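Local coordinates for protein eukaryotic translation initiation factor 4 gamma 5 (Trypanosoma cruzi, PDB 6OZU) that probably acts as a scaffold in translation initiation, using its MIF4G domain, as in other eIF4G proteins, to hold the RNA helicase eIF4A, at residues N52-P57 / I61-Y66; L12-R17 / P24-E29; G130-N135 / L176-N181; D45-I50 / R88-R93. All coordinates share one frame; numbering follows the deposited sequence.

Interaction 1 (N52-P57 / I61-Y66); sequences NKSIQP and IFVPYY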
loop_
_atom_site.group_PDB
_atom_site.type_symbol
_atom_site.label_atom_id
_atom_site.label_comp_id
_atom_site.label_asym_id
_atom_site.label_seq_id
_atom_site.Cartn_x
_atom_site.Cartn_y
_atom_site.Cartn_z
ATOM N N ASN A 52 7.902 -7.901 -3.839
ATOM C CA ASN A 52 8.729 -7.355 -4.925
ATOM C C ASN A 52 7.960 -7.288 -6.255
ATOM O O ASN A 52 7.989 -6.256 -6.942
ATOM C CB ASN A 52 10.042 -8.114 -5.069
ATOM C CG ASN A 52 11.063 -7.824 -3.990
ATOM O OD1 ASN A 52 10.951 -6.855 -3.222
ATOM N ND2 ASN A 52 12.100 -8.652 -3.919
ATOM N N LYS A 53 7.215 -8.364 -6.578
ATOM C CA LYS A 53 6.372 -8.441 -7.771
ATOM C C LYS A 53 5.260 -7.369 -7.699
ATOM O O LYS A 53 4.868 -6.812 -8.725
ATOM C CB LYS A 53 5.802 -9.882 -7.928
ATOM C CG LYS A 53 4.907 -10.154 -9.157
ATOM C CD LYS A 53 5.652 -10.200 -10.516
ATOM C CE LYS A 53 5.355 -11.441 -11.336
ATOM N NZ LYS A 53 4.020 -11.398 -11.988
ATOM N N SER A 54 4.799 -7.051 -6.481
ATOM C CA SER A 54 3.753 -6.062 -6.251
ATOM C C SER A 54 4.196 -4.593 -6.407
ATOM O O SER A 54 3.335 -3.717 -6.568
ATOM C CB SER A 54 3.114 -6.284 -4.888
ATOM O OG SER A 54 2.443 -7.531 -4.845
ATOM N N ILE A 55 5.512 -4.303 -6.345
ATOM C CA ILE A 55 5.980 -2.914 -6.494
ATOM C C ILE A 55 6.619 -2.671 -7.869
ATOM O O ILE A 55 7.266 -1.635 -8.089
ATOM C CB ILE A 55 6.856 -2.400 -5.334
ATOM C CG1 ILE A 55 8.088 -3.277 -5.081
ATOM C CG2 ILE A 55 6.013 -2.218 -4.091
ATOM C CD1 ILE A 55 9.316 -2.484 -4.891
ATOM N N GLN A 56 6.413 -3.629 -8.795
ATOM C CA GLN A 56 6.841 -3.522 -10.181
ATOM C C GLN A 56 5.766 -2.672 -10.879
ATOM O O GLN A 56 4.567 -2.963 -10.707
ATOM C CB GLN A 56 6.972 -4.905 -10.823
ATOM C CG GLN A 56 8.207 -5.688 -10.390
ATOM C CD GLN A 56 9.507 -5.022 -10.775
ATOM O OE1 GLN A 56 10.037 -4.155 -10.059
ATOM N NE2 GLN A 56 10.038 -5.405 -11.926
ATOM N N PRO A 57 6.139 -1.565 -11.585
ATOM C CA PRO A 57 5.105 -0.689 -12.197
ATOM C C PRO A 57 4.229 -1.359 -13.284
ATOM O O PRO A 57 3.062 -0.989 -13.415
ATOM C CB PRO A 57 5.907 0.506 -12.727
ATOM C CG PRO A 57 7.279 -0.036 -12.941
ATOM C CD PRO A 57 7.499 -1.040 -11.840
ATOM N N ILE A 61 -2.294 -3.742 -12.484
ATOM C CA ILE A 61 -3.556 -4.450 -12.775
ATOM C C ILE A 61 -3.705 -5.775 -11.985
ATOM O O ILE A 61 -4.800 -6.060 -11.486
ATOM C CB ILE A 61 -3.778 -4.690 -14.309
ATOM C CG1 ILE A 61 -2.663 -4.066 -15.206
ATOM C CG2 ILE A 61 -5.164 -4.225 -14.738
ATOM C CD1 ILE A 61 -1.462 -4.994 -15.534
ATOM N N PHE A 62 -2.620 -6.602 -11.933
ATOM C CA PHE A 62 -2.573 -7.895 -11.238
ATOM C C PHE A 62 -2.264 -7.775 -9.734
ATOM O O PHE A 62 -2.417 -8.758 -9.013
ATOM C CB PHE A 62 -1.546 -8.863 -11.866
ATOM C CG PHE A 62 -1.225 -8.767 -13.340
ATOM C CD1 PHE A 62 -2.240 -8.702 -14.292
ATOM C CD2 PHE A 62 0.091 -8.861 -13.786
ATOM C CE1 PHE A 62 -1.938 -8.613 -15.651
ATOM C CE2 PHE A 62 0.394 -8.803 -15.149
ATOM C CZ PHE A 62 -0.623 -8.668 -16.072
ATOM N N VAL A 63 -1.815 -6.593 -9.269
ATOM C CA VAL A 63 -1.450 -6.358 -7.876
ATOM C C VAL A 63 -2.643 -6.670 -6.920
ATOM O O VAL A 63 -2.386 -7.347 -5.914
ATOM C CB VAL A 63 -0.781 -4.979 -7.625
ATOM C CG1 VAL A 63 -0.509 -4.750 -6.141
ATOM C CG2 VAL A 63 0.530 -4.883 -8.396
ATOM N N PRO A 64 -3.935 -6.336 -7.223
ATOM C CA PRO A 64 -5.018 -6.732 -6.297
ATOM C C PRO A 64 -5.126 -8.249 -6.146
ATOM O O PRO A 64 -5.555 -8.715 -5.095
ATOM C CB PRO A 64 -6.285 -6.164 -6.948
ATOM C CG PRO A 64 -5.824 -5.132 -7.896
ATOM C CD PRO A 64 -4.475 -5.567 -8.366
ATOM N N TYR A 65 -4.719 -9.013 -7.189
ATOM C CA TYR A 65 -4.761 -10.478 -7.163
ATOM C C TYR A 65 -3.663 -11.058 -6.292
ATOM O O TYR A 65 -3.910 -12.062 -5.635
ATOM C CB TYR A 65 -4.742 -11.093 -8.575
ATOM C CG TYR A 65 -5.890 -10.620 -9.432
ATOM C CD1 TYR A 65 -7.183 -11.097 -9.227
ATOM C CD2 TYR A 65 -5.699 -9.652 -10.417
ATOM C CE1 TYR A 65 -8.255 -10.633 -9.988
ATOM C CE2 TYR A 65 -6.760 -9.184 -11.189
ATOM C CZ TYR A 65 -8.036 -9.683 -10.977
ATOM O OH TYR A 65 -9.086 -9.216 -11.727
ATOM N N TYR A 66 -2.453 -10.437 -6.297
ATOM C CA TYR A 66 -1.298 -10.834 -5.487
ATOM C C TYR A 66 -1.665 -10.650 -4.034
ATOM O O TYR A 66 -1.421 -11.540 -3.211
ATOM C CB TYR A 66 -0.062 -9.961 -5.781
ATOM C CG TYR A 66 0.420 -9.960 -7.209
ATOM C CD1 TYR A 66 0.226 -11.064 -8.034
ATOM C CD2 TYR A 66 1.098 -8.867 -7.730
ATOM C CE1 TYR A 66 0.688 -11.075 -9.349
ATOM C CE2 TYR A 66 1.517 -8.844 -9.059
ATOM C CZ TYR A 66 1.329 -9.959 -9.859
ATOM O OH TYR A 66 1.768 -9.951 -11.161
#
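Lys53 reaches round Tyr66 from helix 40-53, and nearly every atom of its side chain past CB has a partner. CB points toward helix 63-76, and Lys53 CG, anti to the backbone N (chi1 -179°), comes 3.6 Å from Tyr66 CE2. CD and CE of Lys53 then curl past the phenol oxygen, each 3.9 Å from Tyr66 OH, and the fold-back delivers NZ to it: Lys53 NZ donates a hydrogen bond to Tyr66 OH of 2.8 Å. A long, flexible lysine suits this route, since its CG can lie obliquely against the ring while its end stays polar. Nearer the backbone, Ser54, small and buried, lies against Val63 and Tyr66. Ser54 OG is 3.5 Å from Tyr66 CD2 but spends its hydrogen bond on Ile50 O, while Val63 CG2 sits 3.5 Å from Ser54 O. On one ring face of Tyr66, Phe62 O stands 3.5 Å above the centre. Asp59, in the connecting loop, accepts a weak hydrogen bond from Tyr66 OH and makes a long, weak ion pair with Lys53. Lysine, phenol and carboxylate thus cluster at the joint between two successive helices, where the ammonium charge would probably make the phenol a better donor to Asp59.

Interaction 2 (L12-R17 / P24-E29); sequences LGILGR and PKMKEE
Arg17 leaves its backbone with a chi1 of 28°, well short of a staggered position, and then runs straight from CG to NE. Glu29, extended beyond its own CG, comes across this chain at about a right angle, and the charged ends meet. The pair bridges helices 6-17 and 23-31, which form an antiparallel hairpin, the building element of the HEAT-like fold of MIF4G domains; the short axes lie 10.0 Å apart and run at 173° to each other. Between them the packing is mostly aliphatic. Ile14 and Met26 run antiparallel alongside each other, Ile14 CG2 approaching Met26 CB to 4.1 Å, while Ile14 CG1 reaches 3.9 Å from Glu29 OE2. Branched Ile14 fills the inner side and also touches Leu69 of helix 63-76, whereas the pliable Met26 bends its sulfur toward the arginine, Met26 SD lying 3.7 Å from Arg17 CG. Arginine and glutamate suit the outer margin because their aliphatic parts can line the seam before the charges pair. The salt bridge itself is a single, nearly straight bond of 3.0 Å from Arg17 NH1 to Glu29 OE2 (163° at the hydrogen), received on the syn lone pair of OE2 and close to the guanidinium plane.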
loop_
_atom_site.group_PDB
_atom_site.type_symbol
_atom_site.label_atom_id
_atom_site.label_comp_id
_atom_site.label_asym_id
_atom_site.label_seq_id
_atom_site.Cartn_x
_atom_site.Cartn_y
_atom_site.Cartn_z
ATOM N N LEU A 12 6.162 -18.114 -7.684
ATOM C CA LEU A 12 6.347 -17.315 -8.897
ATOM C C LEU A 12 5.386 -17.757 -9.999
ATOM O O LEU A 12 4.742 -16.905 -10.614
ATOM C CB LEU A 12 7.802 -17.343 -9.383
ATOM C CG LEU A 12 8.759 -16.407 -8.657
ATOM C CD1 LEU A 12 10.178 -16.779 -8.953
ATOM C CD2 LEU A 12 8.500 -14.944 -9.032
ATOM N N GLY A 13 5.250 -19.078 -10.168
ATOM C CA GLY A 13 4.328 -19.700 -11.112
ATOM C C GLY A 13 2.903 -19.236 -10.886
ATOM O O GLY A 13 2.286 -18.700 -11.802
ATOM N N ILE A 14 2.404 -19.364 -9.640
ATOM C CA ILE A 14 1.062 -18.941 -9.218
ATOM C C ILE A 14 0.825 -17.451 -9.523
ATOM O O ILE A 14 -0.218 -17.109 -10.081
ATOM C CB ILE A 14 0.806 -19.312 -7.717
ATOM C CG1 ILE A 14 0.797 -20.846 -7.526
ATOM C CG2 ILE A 14 -0.494 -18.672 -7.176
ATOM C CD1 ILE A 14 1.073 -21.332 -6.118
ATOM N N LEU A 15 1.801 -16.575 -9.183
ATOM C CA LEU A 15 1.722 -15.118 -9.408
ATOM C C LEU A 15 1.654 -14.786 -10.908
ATOM O O LEU A 15 1.016 -13.810 -11.309
ATOM C CB LEU A 15 2.901 -14.376 -8.743
ATOM C CG LEU A 15 3.021 -14.446 -7.216
ATOM C CD1 LEU A 15 4.399 -14.039 -6.768
ATOM C CD2 LEU A 15 1.976 -13.596 -6.524
ATOM N N GLY A 16 2.298 -15.620 -11.712
ATOM C CA GLY A 16 2.272 -15.510 -13.159
ATOM C C GLY A 16 0.886 -15.794 -13.715
ATOM O O GLY A 16 0.260 -14.892 -14.285
ATOM N N ARG A 17 0.367 -17.041 -13.509
ATOM C CA ARG A 17 -0.955 -17.459 -14.010
ATOM C C ARG A 17 -2.176 -16.786 -13.334
ATOM O O ARG A 17 -3.278 -16.959 -13.837
ATOM C CB ARG A 17 -1.160 -18.999 -14.028
ATOM C CG ARG A 17 -0.397 -19.836 -13.024
ATOM C CD ARG A 17 -0.419 -21.320 -13.379
ATOM N NE ARG A 17 0.047 -22.161 -12.267
ATOM C CZ ARG A 17 1.224 -22.782 -12.222
ATOM N NH1 ARG A 17 1.555 -23.513 -11.167
ATOM N NH2 ARG A 17 2.075 -22.679 -13.234
ATOM N N PRO A 24 -9.706 -18.393 -7.896
ATOM C CA PRO A 24 -10.016 -19.495 -6.956
ATOM C C PRO A 24 -9.120 -20.731 -7.097
ATOM O O PRO A 24 -8.840 -21.396 -6.092
ATOM C CB PRO A 24 -11.483 -19.820 -7.257
ATOM C CG PRO A 24 -12.016 -18.614 -7.962
ATOM C CD PRO A 24 -10.872 -18.112 -8.762
ATOM N N LYS A 25 -8.662 -21.026 -8.333
ATOM C CA LYS A 25 -7.752 -22.140 -8.635
ATOM C C LYS A 25 -6.356 -21.803 -8.101
ATOM O O LYS A 25 -5.637 -22.692 -7.652
ATOM C CB LYS A 25 -7.702 -22.430 -10.154
ATOM C CG LYS A 25 -6.957 -23.724 -10.499
ATOM C CD LYS A 25 -6.892 -24.026 -11.992
ATOM C CE LYS A 25 -6.210 -25.358 -12.235
ATOM N NZ LYS A 25 -6.273 -25.782 -13.661
ATOM N N MET A 26 -5.991 -20.513 -8.139
ATOM C CA MET A 26 -4.700 -20.005 -7.675
ATOM C C MET A 26 -4.608 -19.994 -6.147
ATOM O O MET A 26 -3.555 -20.330 -5.585
ATOM C CB MET A 26 -4.383 -18.636 -8.314
ATOM C CG MET A 26 -4.142 -18.714 -9.827
ATOM S SD MET A 26 -2.948 -19.987 -10.335
ATOM C CE MET A 26 -4.052 -21.248 -11.020
ATOM N N LYS A 27 -5.734 -19.655 -5.483
ATOM C CA LYS A 27 -5.891 -19.673 -4.033
ATOM C C LYS A 27 -5.736 -21.110 -3.538
ATOM O O LYS A 27 -5.049 -21.329 -2.531
ATOM C CB LYS A 27 -7.267 -19.130 -3.632
ATOM C CG LYS A 27 -7.358 -17.613 -3.646
ATOM C CD LYS A 27 -8.747 -17.161 -3.271
ATOM C CE LYS A 27 -8.813 -15.678 -3.120
ATOM N NZ LYS A 27 -10.209 -15.191 -3.270
ATOM N N GLU A 28 -6.351 -22.094 -4.246
ATOM C CA GLU A 28 -6.240 -23.489 -3.816
ATOM C C GLU A 28 -4.856 -24.073 -4.147
ATOM O O GLU A 28 -4.383 -24.913 -3.379
ATOM C CB GLU A 28 -7.408 -24.381 -4.290
ATOM C CG GLU A 28 -7.578 -24.558 -5.789
ATOM C CD GLU A 28 -8.951 -25.037 -6.229
ATOM O OE1 GLU A 28 -9.017 -25.928 -7.108
ATOM O OE2 GLU A 28 -9.963 -24.516 -5.701
ATOM N N GLU A 29 -4.183 -23.592 -5.234
ATOM C CA GLU A 29 -2.812 -24.009 -5.570
ATOM C C GLU A 29 -1.809 -23.549 -4.489
ATOM O O GLU A 29 -0.864 -24.273 -4.182
ATOM C CB GLU A 29 -2.386 -23.479 -6.942
ATOM C CG GLU A 29 -2.760 -24.394 -8.091
ATOM C CD GLU A 29 -1.928 -24.225 -9.349
ATOM O OE1 GLU A 29 -2.517 -24.253 -10.454
ATOM O OE2 GLU A 29 -0.688 -24.082 -9.234
#

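Interaction 3 (G130-N135 / L176-N181); sequences GKQKAN and LIHFMN. With SO4 (sulfate ion), chain I.
Lys133 has two jobs: its backbone N and CB pack against His178, while its NZ donates a hydrogen bond of 2.8 Å to O3 of a sulfate ion. A second, weak bond runs from Lys133 NZ to sulfate O1, at 2.9 Å. The sulfate, probably from the crystallisation liquor, lies off the side of helix 118-144. Lysine fits such a margin through its long aliphatic chain ending in a charge; CG, set between the backbone N and the carbonyl carbon (chi1 63°), directs that chain away from the buried seam. There, His178 of helix 173-186 brings its ring obliquely against one turn of helix 118-144. His178 CE1 comes 3.6 Å from Lys133 N and 3.9 Å from Lys133 CB, and His178 NE2 approaches Gln132 CB to 3.7 Å. Gln132 CG adds a contact of 3.9 Å to His178 NE2, after which the chain bends at chi2 and its amide, nearly perpendicular to the imidazole, turns aside. Gln132 NE2 donates to Ala102 O of helix 82-112, and the same residue leans on Trp159. Across this contact the imidazole, flat and compact, works by shape and van der Waals contact, while the polar ends of Gln132 and Lys133 find other partners.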
loop_
_atom_site.group_PDB
_atom_site.type_symbol
_atom_site.label_atom_id
_atom_site.label_comp_id
_atom_site.label_asym_id
_atom_site.label_seq_id
_atom_site.Cartn_x
_atom_site.Cartn_y
_atom_site.Cartn_z
ATOM N N GLY A 130 7.074 7.877 -11.463
ATOM C CA GLY A 130 6.693 6.667 -12.189
ATOM C C GLY A 130 7.045 5.387 -11.459
ATOM O O GLY A 130 6.384 4.348 -11.625
ATOM N N LYS A 131 8.101 5.467 -10.627
ATOM C CA LYS A 131 8.579 4.380 -9.784
ATOM C C LYS A 131 7.874 4.434 -8.429
ATOM O O LYS A 131 7.431 3.398 -7.936
ATOM C CB LYS A 131 10.118 4.442 -9.630
ATOM C CG LYS A 131 10.877 4.118 -10.946
ATOM C CD LYS A 131 12.410 4.298 -10.854
ATOM C CE LYS A 131 12.989 5.190 -11.943
ATOM N NZ LYS A 131 13.342 4.441 -13.194
ATOM N N GLN A 132 7.713 5.642 -7.865
ATOM C CA GLN A 132 7.049 5.854 -6.590
ATOM C C GLN A 132 5.559 5.490 -6.600
ATOM O O GLN A 132 5.077 5.007 -5.575
ATOM C CB GLN A 132 7.275 7.283 -6.073
ATOM C CG GLN A 132 7.033 7.468 -4.556
ATOM C CD GLN A 132 8.047 6.764 -3.659
ATOM O OE1 GLN A 132 8.235 5.543 -3.706
ATOM N NE2 GLN A 132 8.706 7.514 -2.792
ATOM N N LYS A 133 4.831 5.691 -7.733
ATOM C CA LYS A 133 3.400 5.354 -7.826
ATOM C C LYS A 133 3.118 3.863 -7.555
ATOM O O LYS A 133 2.117 3.558 -6.910
ATOM C CB LYS A 133 2.750 5.827 -9.143
ATOM C CG LYS A 133 3.302 5.207 -10.416
ATOM C CD LYS A 133 2.251 5.054 -11.500
ATOM C CE LYS A 133 2.761 4.082 -12.545
ATOM N NZ LYS A 133 1.944 4.167 -13.776
ATOM N N ALA A 134 4.033 2.953 -7.986
ATOM C CA ALA A 134 3.976 1.494 -7.747
ATOM C C ALA A 134 3.920 1.166 -6.255
ATOM O O ALA A 134 3.197 0.242 -5.878
ATOM C CB ALA A 134 5.173 0.810 -8.370
ATOM N N ASN A 135 4.630 1.958 -5.412
ATOM C CA ASN A 135 4.654 1.783 -3.951
ATOM C C ASN A 135 3.356 2.213 -3.311
ATOM O O ASN A 135 2.779 1.479 -2.499
ATOM C CB ASN A 135 5.818 2.557 -3.321
ATOM C CG ASN A 135 7.156 1.900 -3.483
ATOM O OD1 ASN A 135 8.077 2.453 -4.078
ATOM N ND2 ASN A 135 7.298 0.705 -2.970
ATOM N N LEU A 176 1.090 15.158 -4.238
ATOM C CA LEU A 176 -0.340 15.377 -4.255
ATOM C C LEU A 176 -1.031 14.362 -5.161
ATOM O O LEU A 176 -2.112 13.894 -4.797
ATOM C CB LEU A 176 -0.660 16.790 -4.761
ATOM C CG LEU A 176 -0.768 17.872 -3.710
ATOM C CD1 LEU A 176 -0.555 19.244 -4.330
ATOM C CD2 LEU A 176 -2.098 17.819 -3.031
ATOM N N ILE A 177 -0.420 14.025 -6.344
ATOM C CA ILE A 177 -0.959 13.050 -7.306
ATOM C C ILE A 177 -0.977 11.641 -6.694
ATOM O O ILE A 177 -2.007 10.980 -6.770
ATOM C CB ILE A 177 -0.288 13.114 -8.700
ATOM C CG1 ILE A 177 -0.207 14.571 -9.207
ATOM C CG2 ILE A 177 -1.049 12.228 -9.708
ATOM C CD1 ILE A 177 0.806 14.840 -10.285
ATOM N N HIS A 178 0.114 11.212 -6.018
ATOM C CA HIS A 178 0.156 9.908 -5.311
ATOM C C HIS A 178 -0.972 9.802 -4.276
ATOM O O HIS A 178 -1.647 8.769 -4.212
ATOM C CB HIS A 178 1.525 9.620 -4.662
ATOM C CG HIS A 178 2.686 9.582 -5.626
ATOM N ND1 HIS A 178 2.577 9.007 -6.883
ATOM C CD2 HIS A 178 3.942 10.062 -5.478
ATOM C CE1 HIS A 178 3.772 9.143 -7.438
ATOM N NE2 HIS A 178 4.615 9.786 -6.637
ATOM N N PHE A 179 -1.236 10.909 -3.552
ATOM C CA PHE A 179 -2.308 11.012 -2.574
ATOM C C PHE A 179 -3.694 10.924 -3.182
ATOM O O PHE A 179 -4.550 10.319 -2.545
ATOM C CB PHE A 179 -2.172 12.292 -1.735
ATOM C CG PHE A 179 -3.243 12.454 -0.685
ATOM C CD1 PHE A 179 -3.217 11.695 0.481
ATOM C CD2 PHE A 179 -4.300 13.328 -0.880
ATOM C CE1 PHE A 179 -4.223 11.826 1.447
ATOM C CE2 PHE A 179 -5.303 13.462 0.089
ATOM C CZ PHE A 179 -5.253 12.719 1.247
ATOM N N MET A 180 -3.955 11.553 -4.372
ATOM C CA MET A 180 -5.296 11.499 -4.979
ATOM C C MET A 180 -5.611 10.087 -5.406
ATOM O O MET A 180 -6.764 9.648 -5.374
ATOM C CB MET A 180 -5.456 12.385 -6.238
ATOM C CG MET A 180 -4.834 13.743 -6.173
ATOM S SD MET A 180 -5.097 14.733 -7.671
ATOM C CE MET A 180 -5.154 13.483 -8.883
ATOM N N ASN A 181 -4.598 9.399 -5.867
ATOM C CA ASN A 181 -4.779 8.050 -6.350
ATOM C C ASN A 181 -4.998 7.097 -5.181
ATOM O O ASN A 181 -5.932 6.299 -5.240
ATOM C CB ASN A 181 -3.664 7.695 -7.310
ATOM C CG ASN A 181 -3.879 8.416 -8.637
ATOM O OD1 ASN A 181 -4.850 8.162 -9.356
ATOM N ND2 ASN A 181 -3.033 9.392 -8.950
HETATM S S SO4 I . 1.930 1.391 -15.582
HETATM O O1 SO4 I . 1.596 1.300 -14.162
HETATM O O2 SO4 I . 2.489 0.122 -16.040
HETATM O O3 SO4 I . 2.910 2.464 -15.777
HETATM O O4 SO4 I . 0.728 1.674 -16.370
#

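Interaction 4 (D45-I50 / R88-R93); sequences DVIQVI and RNAIIR
Ile47 meets Ala90 and Ile91 without any flat group between them; a flat group nearby, the guanidinium of Arg93, lies against its own helix instead. One of its faces covers the preceding turn, with Asn89 O 3.6 Å from the plane of the Arg93 guanidinium and over the centre, and Ala90 N nearer the rim. The side chains that meet are all aliphatic. Ile47 points toward helix 82-112 and uses both branches at CB. Ile47 CG2, anti to the backbone N, touches Ile91 CG1 at 3.9 Å and lies equally far, 3.9 Å, from Ala90 O. Ile47 CG1, turned to the other side of CB beside the backbone N (chi1 -56°), meets Ala90 CB at 4.2 Å. The isoleucines cross at about a right angle, so the touch is between branches rather than along their lengths. The methyl of Ala90 lets the larger Ile47 lie close to the backbone, and the beta-branched isoleucines fill the sides. Ile47 also touches Ile87 and Gln94, and Ile91 extends the apolar patch to Val70 and Ile74 of helix 63-76. Arg88 hydrogen-bonds to Ile74 O, Ile77 O and Gly84 O. Buried aliphatic packing of this kind, between helices separated by an intervening helix in sequence, is typical of the layered alpha-helical HEAT-like fold of MIF4G domains.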
loop_
_atom_site.group_PDB
_atom_site.type_symbol
_atom_site.label_atom_id
_atom_site.label_comp_id
_atom_site.label_asym_id
_atom_site.label_seq_id
_atom_site.Cartn_x
_atom_site.Cartn_y
_atom_site.Cartn_z
ATOM N N ASP A 45 10.884 -15.679 2.265
ATOM C CA ASP A 45 11.140 -15.592 0.830
ATOM C C ASP A 45 9.830 -15.474 0.051
ATOM O O ASP A 45 9.758 -14.652 -0.856
ATOM C CB ASP A 45 11.950 -16.802 0.358
ATOM C CG ASP A 45 12.309 -16.743 -1.102
ATOM O OD1 ASP A 45 13.293 -16.054 -1.443
ATOM O OD2 ASP A 45 11.608 -17.386 -1.904
ATOM N N VAL A 46 8.795 -16.260 0.422
ATOM C CA VAL A 46 7.469 -16.225 -0.212
ATOM C C VAL A 46 6.874 -14.818 -0.099
ATOM O O VAL A 46 6.345 -14.291 -1.080
ATOM C CB VAL A 46 6.505 -17.304 0.366
ATOM C CG1 VAL A 46 5.070 -17.116 -0.150
ATOM C CG2 VAL A 46 7.003 -18.709 0.054
ATOM N N ILE A 47 6.975 -14.213 1.098
ATOM C CA ILE A 47 6.434 -12.882 1.365
ATOM C C ILE A 47 7.250 -11.834 0.596
ATOM O O ILE A 47 6.642 -10.978 -0.036
ATOM C CB ILE A 47 6.269 -12.607 2.897
ATOM C CG1 ILE A 47 5.390 -13.683 3.575
ATOM C CG2 ILE A 47 5.745 -11.191 3.197
ATOM C CD1 ILE A 47 4.002 -13.951 2.954
ATOM N N GLN A 48 8.603 -11.971 0.576
ATOM C CA GLN A 48 9.535 -11.088 -0.139
ATOM C C GLN A 48 9.238 -11.104 -1.652
ATOM O O GLN A 48 9.176 -10.043 -2.268
ATOM C CB GLN A 48 10.998 -11.499 0.158
ATOM C CG GLN A 48 12.078 -10.624 -0.500
ATOM C CD GLN A 48 12.735 -9.631 0.442
ATOM O OE1 GLN A 48 13.191 -9.975 1.542
ATOM N NE2 GLN A 48 12.820 -8.374 0.018
ATOM N N VAL A 49 9.005 -12.298 -2.227
ATOM C CA VAL A 49 8.692 -12.510 -3.646
ATOM C C VAL A 49 7.416 -11.773 -4.055
ATOM O O VAL A 49 7.436 -11.015 -5.029
ATOM C CB VAL A 49 8.667 -14.033 -4.002
ATOM C CG1 VAL A 49 7.908 -14.315 -5.303
ATOM C CG2 VAL A 49 10.075 -14.578 -4.088
ATOM N N ILE A 50 6.318 -11.982 -3.309
ATOM C CA ILE A 50 5.034 -11.341 -3.595
ATOM C C ILE A 50 5.164 -9.808 -3.469
ATOM O O ILE A 50 4.695 -9.087 -4.357
ATOM C CB ILE A 50 3.890 -11.940 -2.716
ATOM C CG1 ILE A 50 3.776 -13.484 -2.903
ATOM C CG2 ILE A 50 2.550 -11.228 -2.993
ATOM C CD1 ILE A 50 2.984 -14.231 -1.874
ATOM N N ARG A 88 2.427 -13.438 9.453
ATOM C CA ARG A 88 1.927 -12.133 9.880
ATOM C C ARG A 88 3.040 -11.160 10.295
ATOM O O ARG A 88 2.993 -9.986 9.938
ATOM C CB ARG A 88 0.883 -12.307 10.983
ATOM C CG ARG A 88 -0.461 -12.752 10.427
ATOM C CD ARG A 88 -1.343 -13.344 11.494
ATOM N NE ARG A 88 -2.675 -13.632 10.977
ATOM C CZ ARG A 88 -3.032 -14.767 10.394
ATOM N NH1 ARG A 88 -2.145 -15.741 10.223
ATOM N NH2 ARG A 88 -4.272 -14.936 9.968
ATOM N N ASN A 89 4.055 -11.654 10.989
ATOM C CA ASN A 89 5.204 -10.853 11.394
ATOM C C ASN A 89 6.138 -10.602 10.217
ATOM O O ASN A 89 6.824 -9.579 10.211
ATOM C CB ASN A 89 5.921 -11.487 12.583
ATOM C CG ASN A 89 5.106 -11.394 13.845
ATOM O OD1 ASN A 89 4.752 -10.306 14.329
ATOM N ND2 ASN A 89 4.760 -12.535 14.386
ATOM N N ALA A 90 6.129 -11.500 9.198
ATOM C CA ALA A 90 6.932 -11.327 7.986
ATOM C C ALA A 90 6.298 -10.242 7.097
ATOM O O ALA A 90 7.041 -9.462 6.501
ATOM C CB ALA A 90 7.060 -12.636 7.237
ATOM N N ILE A 91 4.930 -10.163 7.043
ATOM C CA ILE A 91 4.178 -9.103 6.335
ATOM C C ILE A 91 4.475 -7.746 7.006
ATOM O O ILE A 91 4.813 -6.808 6.298
ATOM C CB ILE A 91 2.657 -9.405 6.170
ATOM C CG1 ILE A 91 2.432 -10.636 5.265
ATOM C CG2 ILE A 91 1.917 -8.207 5.576
ATOM C CD1 ILE A 91 1.145 -11.415 5.563
ATOM N N ILE A 92 4.469 -7.676 8.360
ATOM C CA ILE A 92 4.808 -6.457 9.129
ATOM C C ILE A 92 6.212 -5.957 8.761
ATOM O O ILE A 92 6.352 -4.803 8.357
ATOM C CB ILE A 92 4.645 -6.663 10.665
ATOM C CG1 ILE A 92 3.156 -6.774 11.058
ATOM C CG2 ILE A 92 5.357 -5.564 11.472
ATOM C CD1 ILE A 92 2.887 -7.396 12.445
ATOM N N ARG A 93 7.213 -6.835 8.846
ATOM C CA ARG A 93 8.613 -6.552 8.519
ATOM C C ARG A 93 8.798 -6.149 7.053
ATOM O O ARG A 93 9.522 -5.192 6.772
ATOM C CB ARG A 93 9.534 -7.749 8.880
ATOM C CG ARG A 93 9.786 -7.895 10.365
ATOM C CD ARG A 93 10.830 -8.964 10.715
ATOM N NE ARG A 93 10.223 -10.133 11.365
ATOM C CZ ARG A 93 10.013 -11.307 10.769
ATOM N NH1 ARG A 93 10.407 -11.505 9.512
ATOM N NH2 ARG A 93 9.422 -12.296 11.429
#

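How the interactions relate
Along the chain, interaction 2 closes first; interaction 4 then opens on helix 40-53, encloses interaction 1, and closes on helix 82-112; interaction 3 follows. Interactions 1 and 4 share helix 40-53, their centres about 14 Å apart, and touch through Tyr66 and Ile50. Interaction 2 meets both: Leu15 lies against Tyr66 and, beside Leu12, against Val49. Interaction 1 also reaches interaction 3, Ile55 and Pro57 resting on helix 118-144, so it is the hub touching all the others. Interactions 2 and 3 do not touch, their centres about 28 Å apart. The helices pack into one continuous domain, with contacts between neighbours and next-but-one neighbours in the chain, consistent with a scaffold for partner proteins.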